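Teichoic acid biosynthesis protein F (Staphylococcus epidermidis, PDB 3L7I) takes part in teichoic acid biosynthesis and contains a domain of the GT-B glycosyltransferase clan, with two parallel beta sheets modelled here. Local coordinates at residues I601-Y606 / S610-I615; D617-D622 / F628-L633; V516-A519 / E523-D526; N568-L573 / E597-D602. All coordinates share one frame; numbering follows the deposited sequence.

Interaction 1: I601-Y606 / S610-I615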
loop_
_atom_site.group_PDB
_atom_site.type_symbol
_atom_site.label_atom_id
_atom_site.label_comp_id
_atom_site.label_asym_id
_atom_site.label_seq_id
_atom_site.Cartn_x
_atom_site.Cartn_y
_atom_site.Cartn_z
ATOM N N ILE A 601 -18.935 -59.407 -1.752
ATOM C CA ILE A 601 -19.624 -58.143 -1.985
ATOM C C ILE A 601 -18.680 -57.002 -1.657
ATOM O O ILE A 601 -18.038 -57.018 -0.605
ATOM C CB ILE A 601 -20.823 -57.977 -1.024
ATOM C CG1 ILE A 601 -21.429 -59.338 -0.634
ATOM C CG2 ILE A 601 -21.822 -56.994 -1.581
ATOM C CD1 ILE A 601 -21.889 -60.184 -1.792
ATOM N N ASP A 602 -18.598 -56.001 -2.522
ATOM C CA ASP A 602 -17.736 -54.863 -2.227
ATOM C C ASP A 602 -18.477 -53.908 -1.334
ATOM O O ASP A 602 -19.578 -53.462 -1.660
ATOM C CB ASP A 602 -17.301 -54.141 -3.490
ATOM C CG ASP A 602 -16.258 -53.094 -3.210
ATOM O OD1 ASP A 602 -16.164 -52.682 -2.044
ATOM O OD2 ASP A 602 -15.525 -52.691 -4.138
ATOM N N VAL A 603 -17.880 -53.589 -0.199
ATOM C CA VAL A 603 -18.595 -52.841 0.806
ATOM C C VAL A 603 -17.783 -51.617 1.246
ATOM O O VAL A 603 -17.964 -51.088 2.347
ATOM C CB VAL A 603 -18.928 -53.775 1.971
ATOM C CG1 VAL A 603 -17.716 -53.992 2.862
ATOM C CG2 VAL A 603 -20.099 -53.258 2.757
ATOM N N SER A 604 -16.911 -51.156 0.344
ATOM C CA SER A 604 -15.898 -50.137 0.640
ATOM C C SER A 604 -16.486 -48.750 0.757
ATOM O O SER A 604 -15.908 -47.882 1.402
ATOM C CB SER A 604 -14.841 -50.103 -0.459
ATOM O OG SER A 604 -14.283 -51.381 -0.678
ATOM N N ASN A 605 -17.630 -48.540 0.123
ATOM C CA ASN A 605 -18.301 -47.255 0.198
ATOM C C ASN A 605 -19.372 -47.141 1.273
ATOM O O ASN A 605 -19.935 -46.071 1.466
ATOM C CB ASN A 605 -18.892 -46.895 -1.157
ATOM C CG ASN A 605 -17.826 -46.657 -2.191
ATOM O OD1 ASN A 605 -16.815 -45.982 -1.920
ATOM N ND2 ASN A 605 -18.027 -47.217 -3.388
ATOM N N TYR A 606 -19.654 -48.230 1.976
ATOM C CA TYR A 606 -20.763 -48.244 2.923
ATOM C C TYR A 606 -20.591 -47.144 3.979
ATOM O O TYR A 606 -19.517 -47.006 4.542
ATOM C CB TYR A 606 -20.866 -49.631 3.559
ATOM C CG TYR A 606 -22.126 -49.864 4.347
ATOM C CD1 TYR A 606 -22.126 -49.797 5.737
ATOM C CD2 TYR A 606 -23.318 -50.154 3.699
ATOM C CE1 TYR A 606 -23.288 -50.008 6.461
ATOM C CE2 TYR A 606 -24.487 -50.359 4.409
ATOM C CZ TYR A 606 -24.469 -50.287 5.789
ATOM O OH TYR A 606 -25.641 -50.494 6.481
ATOM N N SER A 610 -19.616 -49.589 11.720
ATOM C CA SER A 610 -19.998 -50.313 12.935
ATOM C C SER A 610 -21.129 -51.273 12.619
ATOM O O SER A 610 -21.225 -52.362 13.182
ATOM C CB SER A 610 -20.448 -49.344 14.017
ATOM O OG SER A 610 -19.976 -48.048 13.722
ATOM N N GLU A 611 -21.990 -50.846 11.709
ATOM C CA GLU A 611 -23.039 -51.709 11.208
ATOM C C GLU A 611 -22.435 -52.910 10.492
ATOM O O GLU A 611 -22.912 -54.029 10.651
ATOM C CB GLU A 611 -23.994 -50.934 10.295
ATOM C CG GLU A 611 -24.750 -49.838 11.029
ATOM C CD GLU A 611 -25.780 -49.153 10.177
ATOM O OE1 GLU A 611 -25.743 -49.333 8.942
ATOM O OE2 GLU A 611 -26.628 -48.427 10.740
ATOM N N LEU A 612 -21.374 -52.700 9.724
ATOM C CA LEU A 612 -20.740 -53.837 9.079
ATOM C C LEU A 612 -20.190 -54.831 10.130
ATOM O O LEU A 612 -20.282 -56.057 9.953
ATOM C CB LEU A 612 -19.681 -53.395 8.071
ATOM C CG LEU A 612 -20.241 -52.704 6.822
ATOM C CD1 LEU A 612 -19.132 -52.204 5.882
ATOM C CD2 LEU A 612 -21.186 -53.634 6.098
ATOM N N PHE A 613 -19.657 -54.328 11.243
ATOM C CA PHE A 613 -19.197 -55.252 12.283
ATOM C C PHE A 613 -20.361 -56.052 12.834
ATOM O O PHE A 613 -20.276 -57.274 12.958
ATOM C CB PHE A 613 -18.480 -54.538 13.440
ATOM C CG PHE A 613 -17.209 -53.864 13.045
ATOM C CD1 PHE A 613 -16.373 -54.431 12.100
ATOM C CD2 PHE A 613 -16.844 -52.669 13.623
ATOM C CE1 PHE A 613 -15.209 -53.806 11.726
ATOM C CE2 PHE A 613 -15.678 -52.047 13.256
ATOM C CZ PHE A 613 -14.857 -52.616 12.309
ATOM N N LEU A 614 -21.441 -55.352 13.179
ATOM C CA LEU A 614 -22.603 -55.970 13.822
ATOM C C LEU A 614 -23.061 -57.220 13.081
ATOM O O LEU A 614 -23.372 -58.231 13.690
ATOM C CB LEU A 614 -23.763 -54.987 13.911
ATOM C CG LEU A 614 -23.761 -54.047 15.112
ATOM C CD1 LEU A 614 -25.133 -53.431 15.270
ATOM C CD2 LEU A 614 -23.374 -54.792 16.382
ATOM N N ILE A 615 -23.090 -57.159 11.758
ATOM C CA ILE A 615 -23.525 -58.319 11.006
ATOM C C ILE A 615 -22.388 -59.291 10.636
ATOM O O ILE A 615 -22.606 -60.212 9.859
ATOM C CB ILE A 615 -24.322 -57.916 9.740
ATOM C CG1 ILE A 615 -23.391 -57.273 8.711
ATOM C CG2 ILE A 615 -25.523 -57.035 10.103
ATOM C CD1 ILE A 615 -24.041 -57.022 7.352
#

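Interaction 2: D617-D622 / F628-L633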
loop_
_atom_site.group_PDB
_atom_site.type_symbol
_atom_site.label_atom_id
_atom_site.label_comp_id
_atom_site.label_asym_id
_atom_site.label_seq_id
_atom_site.Cartn_x
_atom_site.Cartn_y
_atom_site.Cartn_z
ATOM N N ASP A 617 -19.719 -62.315 11.355
ATOM C CA ASP A 617 -19.417 -63.467 12.198
ATOM C C ASP A 617 -17.940 -63.563 12.548
ATOM O O ASP A 617 -17.580 -64.203 13.527
ATOM C CB ASP A 617 -19.895 -64.753 11.539
ATOM C CG ASP A 617 -21.410 -64.811 11.424
ATOM O OD1 ASP A 617 -22.096 -65.028 12.464
ATOM O OD2 ASP A 617 -21.917 -64.630 10.292
ATOM N N CYS A 618 -17.090 -62.937 11.745
ATOM C CA CYS A 618 -15.688 -62.778 12.098
ATOM C C CYS A 618 -15.089 -61.638 11.293
ATOM O O CYS A 618 -15.695 -61.177 10.327
ATOM C CB CYS A 618 -14.893 -64.062 11.864
ATOM S SG CYS A 618 -14.741 -64.585 10.127
ATOM N N LEU A 619 -13.902 -61.193 11.704
ATOM C CA LEU A 619 -13.156 -60.128 11.041
ATOM C C LEU A 619 -11.838 -60.678 10.501
ATOM O O LEU A 619 -11.124 -61.401 11.201
ATOM C CB LEU A 619 -12.849 -59.013 12.037
ATOM C CG LEU A 619 -12.894 -57.610 11.417
ATOM C CD1 LEU A 619 -12.209 -56.574 12.288
ATOM C CD2 LEU A 619 -12.304 -57.624 10.028
ATOM N N ILE A 620 -11.489 -60.357 9.264
ATOM C CA ILE A 620 -10.126 -60.639 8.829
ATOM C C ILE A 620 -9.475 -59.308 8.557
ATOM O O ILE A 620 -10.011 -58.477 7.809
ATOM C CB ILE A 620 -10.057 -61.504 7.567
ATOM C CG1 ILE A 620 -10.889 -62.765 7.746
ATOM C CG2 ILE A 620 -8.611 -61.868 7.244
ATOM C CD1 ILE A 620 -10.827 -63.666 6.549
ATOM N N THR A 621 -8.322 -59.094 9.177
ATOM C CA THR A 621 -7.616 -57.843 9.004
ATOM C C THR A 621 -6.103 -58.098 9.090
ATOM O O THR A 621 -5.673 -59.253 9.018
ATOM C CB THR A 621 -8.108 -56.835 10.029
ATOM O OG1 THR A 621 -7.581 -55.552 9.704
ATOM C CG2 THR A 621 -7.676 -57.241 11.437
ATOM N N ASP A 622 -5.294 -57.045 9.192
ATOM C CA ASP A 622 -3.861 -57.234 9.401
ATOM C C ASP A 622 -3.262 -56.273 10.416
ATOM O O ASP A 622 -3.025 -56.668 11.554
ATOM C CB ASP A 622 -3.084 -57.197 8.087
ATOM C CG ASP A 622 -3.534 -56.095 7.184
ATOM O OD1 ASP A 622 -4.076 -56.411 6.116
ATOM O OD2 ASP A 622 -3.358 -54.907 7.531
ATOM N N PHE A 628 -9.563 -53.253 17.326
ATOM C CA PHE A 628 -9.864 -52.834 18.679
ATOM C C PHE A 628 -11.338 -52.511 18.795
ATOM O O PHE A 628 -11.892 -52.518 19.893
ATOM C CB PHE A 628 -9.047 -51.608 19.087
ATOM C CG PHE A 628 -7.569 -51.842 19.145
ATOM C CD1 PHE A 628 -7.031 -52.746 20.033
ATOM C CD2 PHE A 628 -6.716 -51.136 18.330
ATOM C CE1 PHE A 628 -5.680 -52.953 20.097
ATOM C CE2 PHE A 628 -5.358 -51.339 18.394
ATOM C CZ PHE A 628 -4.843 -52.248 19.276
ATOM N N ASP A 629 -11.974 -52.199 17.673
ATOM C CA ASP A 629 -13.392 -51.885 17.681
ATOM C C ASP A 629 -14.177 -53.177 17.689
ATOM O O ASP A 629 -15.015 -53.424 18.567
ATOM C CB ASP A 629 -13.776 -51.099 16.430
ATOM C CG ASP A 629 -13.153 -49.719 16.393
ATOM O OD1 ASP A 629 -12.513 -49.397 15.366
ATOM O OD2 ASP A 629 -13.301 -48.959 17.386
ATOM N N TYR A 630 -13.892 -54.002 16.689
ATOM C CA TYR A 630 -14.617 -55.244 16.464
ATOM C C TYR A 630 -14.570 -56.125 17.707
ATOM O O TYR A 630 -15.492 -56.893 17.968
ATOM C CB TYR A 630 -14.046 -55.955 15.242
ATOM C CG TYR A 630 -14.781 -57.188 14.890
ATOM C CD1 TYR A 630 -16.052 -57.124 14.352
ATOM C CD2 TYR A 630 -14.222 -58.432 15.109
ATOM C CE1 TYR A 630 -16.756 -58.296 14.036
ATOM C CE2 TYR A 630 -14.908 -59.601 14.799
ATOM C CZ TYR A 630 -16.167 -59.524 14.260
ATOM O OH TYR A 630 -16.843 -60.668 13.954
ATOM N N GLY A 631 -13.501 -55.967 18.486
ATOM C CA GLY A 631 -13.270 -56.732 19.705
ATOM C C GLY A 631 -14.324 -56.590 20.794
ATOM O O GLY A 631 -14.433 -57.431 21.683
ATOM N N ILE A 632 -15.110 -55.528 20.735
ATOM C CA ILE A 632 -16.177 -55.392 21.690
ATOM C C ILE A 632 -17.149 -56.561 21.546
ATOM O O ILE A 632 -17.809 -56.954 22.517
ATOM C CB ILE A 632 -16.934 -54.089 21.485
ATOM C CG1 ILE A 632 -15.994 -52.889 21.688
ATOM C CG2 ILE A 632 -18.134 -54.036 22.417
ATOM C CD1 ILE A 632 -16.547 -51.568 21.146
ATOM N N LEU A 633 -17.231 -57.130 20.344
ATOM C CA LEU A 633 -18.201 -58.192 20.071
ATOM C C LEU A 633 -17.759 -59.582 20.552
ATOM O O LEU A 633 -18.576 -60.515 20.579
ATOM C CB LEU A 633 -18.587 -58.220 18.583
ATOM C CG LEU A 633 -19.286 -56.966 18.043
ATOM C CD1 LEU A 633 -19.285 -56.906 16.478
ATOM C CD2 LEU A 633 -20.683 -56.833 18.606
#

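Interaction 3: V516-A519 / E523-D526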
loop_
_atom_site.group_PDB
_atom_site.type_symbol
_atom_site.label_atom_id
_atom_site.label_comp_id
_atom_site.label_asym_id
_atom_site.label_seq_id
_atom_site.Cartn_x
_atom_site.Cartn_y
_atom_site.Cartn_z
ATOM N N VAL A 516 -22.383 -52.234 21.494
ATOM C CA VAL A 516 -22.775 -52.621 22.840
ATOM C C VAL A 516 -24.302 -52.743 23.002
ATOM O O VAL A 516 -24.798 -53.728 23.568
ATOM C CB VAL A 516 -22.206 -51.641 23.861
ATOM C CG1 VAL A 516 -22.932 -51.779 25.179
ATOM C CG2 VAL A 516 -20.714 -51.870 24.031
ATOM N N ASN A 517 -25.038 -51.755 22.487
ATOM C CA ASN A 517 -26.492 -51.683 22.666
ATOM C C ASN A 517 -27.380 -52.438 21.664
ATOM O O ASN A 517 -28.584 -52.564 21.900
ATOM C CB ASN A 517 -26.948 -50.231 22.631
ATOM C CG ASN A 517 -26.179 -49.360 23.562
ATOM O OD1 ASN A 517 -25.854 -49.763 24.680
ATOM N ND2 ASN A 517 -25.877 -48.142 23.114
ATOM N N ARG A 518 -26.820 -52.920 20.557
ATOM C CA ARG A 518 -27.641 -53.344 19.429
ATOM C C ARG A 518 -27.273 -54.688 18.830
ATOM O O ARG A 518 -27.911 -55.125 17.869
ATOM C CB ARG A 518 -27.552 -52.315 18.311
ATOM C CG ARG A 518 -28.191 -50.973 18.609
ATOM C CD ARG A 518 -29.612 -50.955 18.118
ATOM N NE ARG A 518 -29.891 -49.768 17.322
ATOM C CZ ARG A 518 -31.005 -49.598 16.615
ATOM N NH1 ARG A 518 -31.940 -50.546 16.600
ATOM N NH2 ARG A 518 -31.181 -48.481 15.915
ATOM N N ALA A 519 -26.241 -55.338 19.361
ATOM C CA ALA A 519 -25.775 -56.583 18.756
ATOM C C ALA A 519 -26.866 -57.668 18.733
ATOM O O ALA A 519 -26.775 -58.645 17.975
ATOM C CB ALA A 519 -24.527 -57.082 19.438
ATOM N N GLU A 523 -34.071 -56.957 14.306
ATOM C CA GLU A 523 -34.724 -56.167 13.269
ATOM C C GLU A 523 -33.713 -55.222 12.630
ATOM O O GLU A 523 -33.674 -55.056 11.413
ATOM C CB GLU A 523 -35.898 -55.382 13.852
ATOM C CG GLU A 523 -36.895 -54.860 12.825
ATOM C CD GLU A 523 -38.117 -54.213 13.474
ATOM O OE1 GLU A 523 -39.173 -54.127 12.808
ATOM O OE2 GLU A 523 -38.028 -53.796 14.654
ATOM N N TYR A 524 -32.889 -54.608 13.469
ATOM C CA TYR A 524 -31.833 -53.718 13.014
ATOM C C TYR A 524 -30.814 -54.485 12.177
ATOM O O TYR A 524 -30.354 -54.000 11.141
ATOM C CB TYR A 524 -31.168 -53.074 14.232
ATOM C CG TYR A 524 -30.042 -52.108 13.954
ATOM C CD1 TYR A 524 -30.172 -51.099 13.005
ATOM C CD2 TYR A 524 -28.857 -52.180 14.679
ATOM C CE1 TYR A 524 -29.136 -50.208 12.763
ATOM C CE2 TYR A 524 -27.824 -51.293 14.453
ATOM C CZ TYR A 524 -27.968 -50.310 13.493
ATOM O OH TYR A 524 -26.935 -49.429 13.274
ATOM N N LEU A 525 -30.465 -55.689 12.622
ATOM C CA LEU A 525 -29.498 -56.497 11.885
ATOM C C LEU A 525 -30.074 -56.844 10.513
ATOM O O LEU A 525 -29.339 -56.939 9.525
ATOM C CB LEU A 525 -29.096 -57.755 12.669
ATOM C CG LEU A 525 -28.408 -57.469 14.005
ATOM C CD1 LEU A 525 -27.943 -58.734 14.685
ATOM C CD2 LEU A 525 -27.242 -56.525 13.796
ATOM N N ASP A 526 -31.397 -56.997 10.455
ATOM C CA ASP A 526 -32.070 -57.344 9.213
ATOM C C ASP A 526 -32.055 -56.217 8.198
ATOM O O ASP A 526 -31.852 -56.463 7.013
ATOM C CB ASP A 526 -33.501 -57.804 9.479
ATOM C CG ASP A 526 -33.561 -59.247 9.931
ATOM O OD1 ASP A 526 -34.668 -59.855 9.918
ATOM O OD2 ASP A 526 -32.470 -59.766 10.282
#

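Interaction 4: N568-L573 / E597-D602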
loop_
_atom_site.group_PDB
_atom_site.type_symbol
_atom_site.label_atom_id
_atom_site.label_comp_id
_atom_site.label_asym_id
_atom_site.label_seq_id
_atom_site.Cartn_x
_atom_site.Cartn_y
_atom_site.Cartn_z
ATOM N N ASN A 568 -10.186 -69.508 -4.218
ATOM C CA ASN A 568 -10.050 -70.564 -3.230
ATOM C C ASN A 568 -11.185 -70.416 -2.246
ATOM O O ASN A 568 -11.914 -71.379 -1.966
ATOM C CB ASN A 568 -8.716 -70.511 -2.489
ATOM C CG ASN A 568 -8.443 -71.781 -1.714
ATOM O OD1 ASN A 568 -8.437 -72.865 -2.291
ATOM N ND2 ASN A 568 -8.234 -71.662 -0.402
ATOM N N LEU A 569 -11.323 -69.195 -1.735
ATOM C CA LEU A 569 -12.343 -68.868 -0.767
ATOM C C LEU A 569 -13.717 -69.293 -1.291
ATOM O O LEU A 569 -14.492 -69.939 -0.590
ATOM C CB LEU A 569 -12.290 -67.364 -0.465
ATOM C CG LEU A 569 -11.407 -66.912 0.695
ATOM C CD1 LEU A 569 -11.585 -65.456 0.924
ATOM C CD2 LEU A 569 -11.805 -67.619 1.960
ATOM N N TYR A 570 -14.002 -68.937 -2.534
ATOM C CA TYR A 570 -15.269 -69.277 -3.165
ATOM C C TYR A 570 -15.486 -70.790 -3.191
ATOM O O TYR A 570 -16.559 -71.261 -2.857
ATOM C CB TYR A 570 -15.280 -68.690 -4.578
ATOM C CG TYR A 570 -16.594 -68.701 -5.323
ATOM C CD1 TYR A 570 -17.832 -68.647 -4.665
ATOM C CD2 TYR A 570 -16.596 -68.727 -6.694
ATOM C CE1 TYR A 570 -19.019 -68.643 -5.386
ATOM C CE2 TYR A 570 -17.760 -68.727 -7.402
ATOM C CZ TYR A 570 -18.964 -68.677 -6.761
ATOM O OH TYR A 570 -20.088 -68.661 -7.564
ATOM N N LYS A 571 -14.457 -71.541 -3.584
ATOM C CA LYS A 571 -14.494 -73.009 -3.588
ATOM C C LYS A 571 -14.712 -73.614 -2.192
ATOM O O LYS A 571 -15.441 -74.595 -2.035
ATOM C CB LYS A 571 -13.193 -73.572 -4.176
ATOM C CG LYS A 571 -13.188 -73.772 -5.692
ATOM C CD LYS A 571 -11.811 -74.283 -6.195
ATOM C CE LYS A 571 -11.908 -75.137 -7.473
ATOM N NZ LYS A 571 -12.547 -74.449 -8.641
ATOM N N GLU A 572 -14.074 -73.012 -1.191
ATOM C CA GLU A 572 -13.972 -73.594 0.148
ATOM C C GLU A 572 -15.061 -73.148 1.100
ATOM O O GLU A 572 -15.329 -73.814 2.092
ATOM C CB GLU A 572 -12.612 -73.248 0.780
ATOM C CG GLU A 572 -11.432 -74.010 0.207
ATOM C CD GLU A 572 -11.525 -75.516 0.443
ATOM O OE1 GLU A 572 -11.937 -75.919 1.550
ATOM O OE2 GLU A 572 -11.181 -76.299 -0.473
ATOM N N LEU A 573 -15.673 -72.011 0.813
ATOM C CA LEU A 573 -16.563 -71.384 1.776
ATOM C C LEU A 573 -17.829 -70.840 1.127
ATOM O O LEU A 573 -18.758 -70.440 1.823
ATOM C CB LEU A 573 -15.829 -70.241 2.497
ATOM C CG LEU A 573 -14.587 -70.641 3.288
ATOM C CD1 LEU A 573 -13.799 -69.442 3.756
ATOM C CD2 LEU A 573 -14.989 -71.499 4.459
ATOM N N GLU A 597 -20.451 -62.918 -7.781
ATOM C CA GLU A 597 -21.716 -62.326 -7.351
ATOM C C GLU A 597 -22.394 -63.162 -6.260
ATOM O O GLU A 597 -22.486 -64.380 -6.371
ATOM C CB GLU A 597 -22.673 -61.990 -8.521
ATOM C CG GLU A 597 -22.411 -62.644 -9.871
ATOM C CD GLU A 597 -21.289 -61.967 -10.660
ATOM O OE1 GLU A 597 -21.428 -61.715 -11.886
ATOM O OE2 GLU A 597 -20.253 -61.691 -10.031
ATOM N N ASN A 598 -22.836 -62.497 -5.194
ATOM C CA ASN A 598 -23.518 -63.180 -4.081
ATOM C C ASN A 598 -22.557 -63.939 -3.186
ATOM O O ASN A 598 -22.980 -64.608 -2.237
ATOM C CB ASN A 598 -24.590 -64.147 -4.592
ATOM C CG ASN A 598 -25.739 -63.433 -5.266
ATOM O OD1 ASN A 598 -26.211 -62.401 -4.782
ATOM N ND2 ASN A 598 -26.203 -63.979 -6.388
ATOM N N PHE A 599 -21.267 -63.864 -3.509
ATOM C CA PHE A 599 -20.261 -64.447 -2.637
ATOM C C PHE A 599 -19.402 -63.384 -1.988
ATOM O O PHE A 599 -19.369 -63.284 -0.774
ATOM C CB PHE A 599 -19.378 -65.479 -3.348
ATOM C CG PHE A 599 -18.218 -65.928 -2.502
ATOM C CD1 PHE A 599 -18.436 -66.404 -1.217
ATOM C CD2 PHE A 599 -16.921 -65.823 -2.961
ATOM C CE1 PHE A 599 -17.390 -66.786 -0.427
ATOM C CE2 PHE A 599 -15.877 -66.201 -2.173
ATOM C CZ PHE A 599 -16.107 -66.689 -0.904
ATOM N N ALA A 600 -18.697 -62.611 -2.810
ATOM C CA ALA A 600 -17.876 -61.501 -2.330
ATOM C C ALA A 600 -18.486 -60.165 -2.744
ATOM O O ALA A 600 -18.561 -59.842 -3.930
ATOM C CB ALA A 600 -16.448 -61.626 -2.842
ATOM N N ILE A 601 -18.935 -59.407 -1.752
ATOM C CA ILE A 601 -19.624 -58.143 -1.985
ATOM C C ILE A 601 -18.680 -57.002 -1.657
ATOM O O ILE A 601 -18.038 -57.018 -0.605
ATOM C CB ILE A 601 -20.823 -57.977 -1.024
ATOM C CG1 ILE A 601 -21.429 -59.338 -0.634
ATOM C CG2 ILE A 601 -21.822 -56.994 -1.581
ATOM C CD1 ILE A 601 -21.889 -60.184 -1.792
ATOM N N ASP A 602 -18.598 -56.001 -2.522
ATOM C CA ASP A 602 -17.736 -54.863 -2.227
ATOM C C ASP A 602 -18.477 -53.908 -1.334
ATOM O O ASP A 602 -19.578 -53.462 -1.660
ATOM C CB ASP A 602 -17.301 -54.141 -3.490
ATOM C CG ASP A 602 -16.258 -53.094 -3.210
ATOM O OD1 ASP A 602 -16.164 -52.682 -2.044
ATOM O OD2 ASP A 602 -15.525 -52.691 -4.138
#

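Interaction 1: I601-Y606 / S610-I615
Tyr-606 and Leu-612 make the apolar half of this contact, and Val-603 joins them. Leu-612 CD2 lies over one face of the tyrosine ring, 4.3 Å from its centroid and 22° off the normal, a CH-pi contact displaced toward the rim. Its other methyl, CD1, meets Val-603 CG2 at 3.4 Å, the two branched side chains reaching tip to tip. The backbone leaves strand 600-602 through a type I turn, Val-603 to Tyr-606, and Tyr-606 then swings its CG anti to the backbone N (chi1 -168°), which carries the ring out to the helix.

The polar half is a single hydrogen bond. Tyr-606 OH donates to Glu-611 OE1 at 2.7 Å, approaching nearly along the C-O bond, with ring and carboxylate planes 49° apart. The other carboxylate oxygen has a partner in helix 522-531.

Within the turn, Asp-602 OD1 accepts from both Ser-604 OG (2.7 Å) and Ser-604 N (2.9 Å), the latter forming an Asx turn. Leu-532 and Leu-580 extend the apolar layer. Such a passage from an edge strand into the next helix is typical of the strand 3 to strand 4 connection in a Rossmann-like sheet.

Interaction 2: D617-D622 / F628-L633
Tyr-630 lies against Leu-619 inside a beta-alpha-beta unit, in which strand 618-621 passes through helix 626-630 to strand 637-640, its neighbour in the parallel sheet. The contact shows how one aromatic residue can join a crossover helix to the strand that leads into it. Tyr-630 places CG anti to the backbone N (chi1 -176°), so that the ring leaves the helix and runs alongside the start of the strand. The two side chains run antiparallel, each passing along the flank of the other. Leu-619 CB comes down over one face of the ring, 3.7 Å from the centroid and 25° off the normal, a CH-pi contact offset toward the CD2-CE2 side of the rim. Farther back, Leu-619 CD1 packs on Tyr-630 CB at 3.5 Å, extending the contact to the root of the tyrosine.

At the far end of the ring the phenol oxygen arrives beside the backbone of Cys-618, whose CB is directed away from the helix and whose side chain touches Ile-541 of the neighbouring strand 539-543. Cys-618 N is near Tyr-630 OH, but the angle is poor for a hydrogen bond; the hydroxyl is hydrogen-bonded instead to Ser-616 O, just before the strand. Phe-613 of helix 609-614 also meets the tyrosine ring, with planes at about 60°, and touches Leu-619 as well.

Chemically, then, helix and strand are joined across this contact by carbon against a ring face, with no hydrogen bond between them, while the buried phenol finds its polar partner in a carbonyl at the strand's entrance.

Interaction 3: V516-A519 / E523-D526
Arg-518 spreads its guanidinium flat over one face of Tyr-524, a textbook cation-pi stack. The planes are 13° apart, and CZ lies 3.9 Å from the ring centroid, 14° off the normal. The overlap is shifted toward the root of the tyrosine: Arg-518 NH1 stands 3.5 Å from Tyr-524 CB, while Arg-518 NE lies over the CD2 side at 3.7 Å from that atom. The arginine reaches this position by bending at chi2 (-93°) and again at chi3, and its CG and CD lie above the ring on the CD2-CE2 side, with CB nearby. A smaller touch lies beside the stack, where Leu-525 CD1 meets Ala-519 O at 3.5 Å.

A second shell fixes both partners. Arg-518 NH1 forms a salt bridge with Asp-521 OD1, in the short loop between the two segments, and the other oxygen of Asp-521 makes a weak hydrogen bond to Tyr-524 N; one carboxylate thus bears on both members of the stack. At the opposite end of the ring, Tyr-524 OH is hydrogen-bonded to Glu-611 OE2, which probably holds the far end of the ring in place.

In the fold, the stack spans the tight link between helices 513-517 and 522-531. Leu-614 of helix 609-614 packs against Arg-518, Ala-519, Tyr-524 and Leu-525, so the corner rests on that helix, which leads on to sheet strand 618-621.

Interaction 4: N568-L573 / E597-D602
Phe-599 contributes the largest share of the buried surface and presses its ring against the side of helix 566-573. Its CG stands anti to the backbone N (chi1 172°), which turns the ring out of the chain just ahead of strand 600-602 and onto the helix. Tyr-570, second in buried surface, receives it obliquely. Tyr-570 CD1 lies over one face of the phenylalanine, 3.4 Å from Phe-599 CD2, yet the two rings are slid so far apart that they barely overlap: their centroids are 5.0 Å apart, with planes at 23°. The outer end of the phenylalanine ring also lies against the helix backbone, with Phe-599 CE2 3.3 Å from Tyr-570 CA and equally near Tyr-570 N. Tyr-570 CB sits 3.5 Å from Phe-599 CE2, and Tyr-570 CE1 reaches back toward Phe-599 CB at 3.8 Å.

Helix 566-573 lies in the crossover from strand 539-543 to strand 577-581, adjacent members of a parallel, Rossmann-like sheet of the kind expected in a GT-B clan domain. Phe-599 lies just before strand 600-602, the outermost strand of that sheet within this subunit, and is hydrogen-bonded to the backbone of Ile-579 in strand 577-581. The aromatic contact thus joins the crossover helix to the sheet's margin.

Leu-569 is third. Its CB meets the Phe-599 ring at the edge and in its plane, 3.9 Å from CZ, whereas Tyr-570 CD1 occupies a face. Both Leu-569 and Phe-599 also touch the side chain of Ile-579, which extends the apolar cluster into the sheet, and on the helix Leu-573 packs against Leu-677 of helix 670-677.

Overall arrangement
Interactions 1, 2 and 3 converge on helix 609-614. Interaction 1 touches interaction 2 through Phe-613 CD1 and Tyr-630 CD1, 3.5 Å apart, and meets interaction 3 at the carboxylate of Glu-611, which the two contacts share. Interactions 2 and 3 also touch directly, with Leu-633 CD2 3.9 Å from Ala-519 CB. Interaction 4 stands apart from this cluster: it shares Ile-601 and Asp-602 with interaction 1, at the edge strand of the six-stranded sheet, but its centre is about 25 Å from that of interaction 3. Interactions 1, 2 and 4 all reach that sheet, whereas interaction 3 joins it indirectly, through the helix.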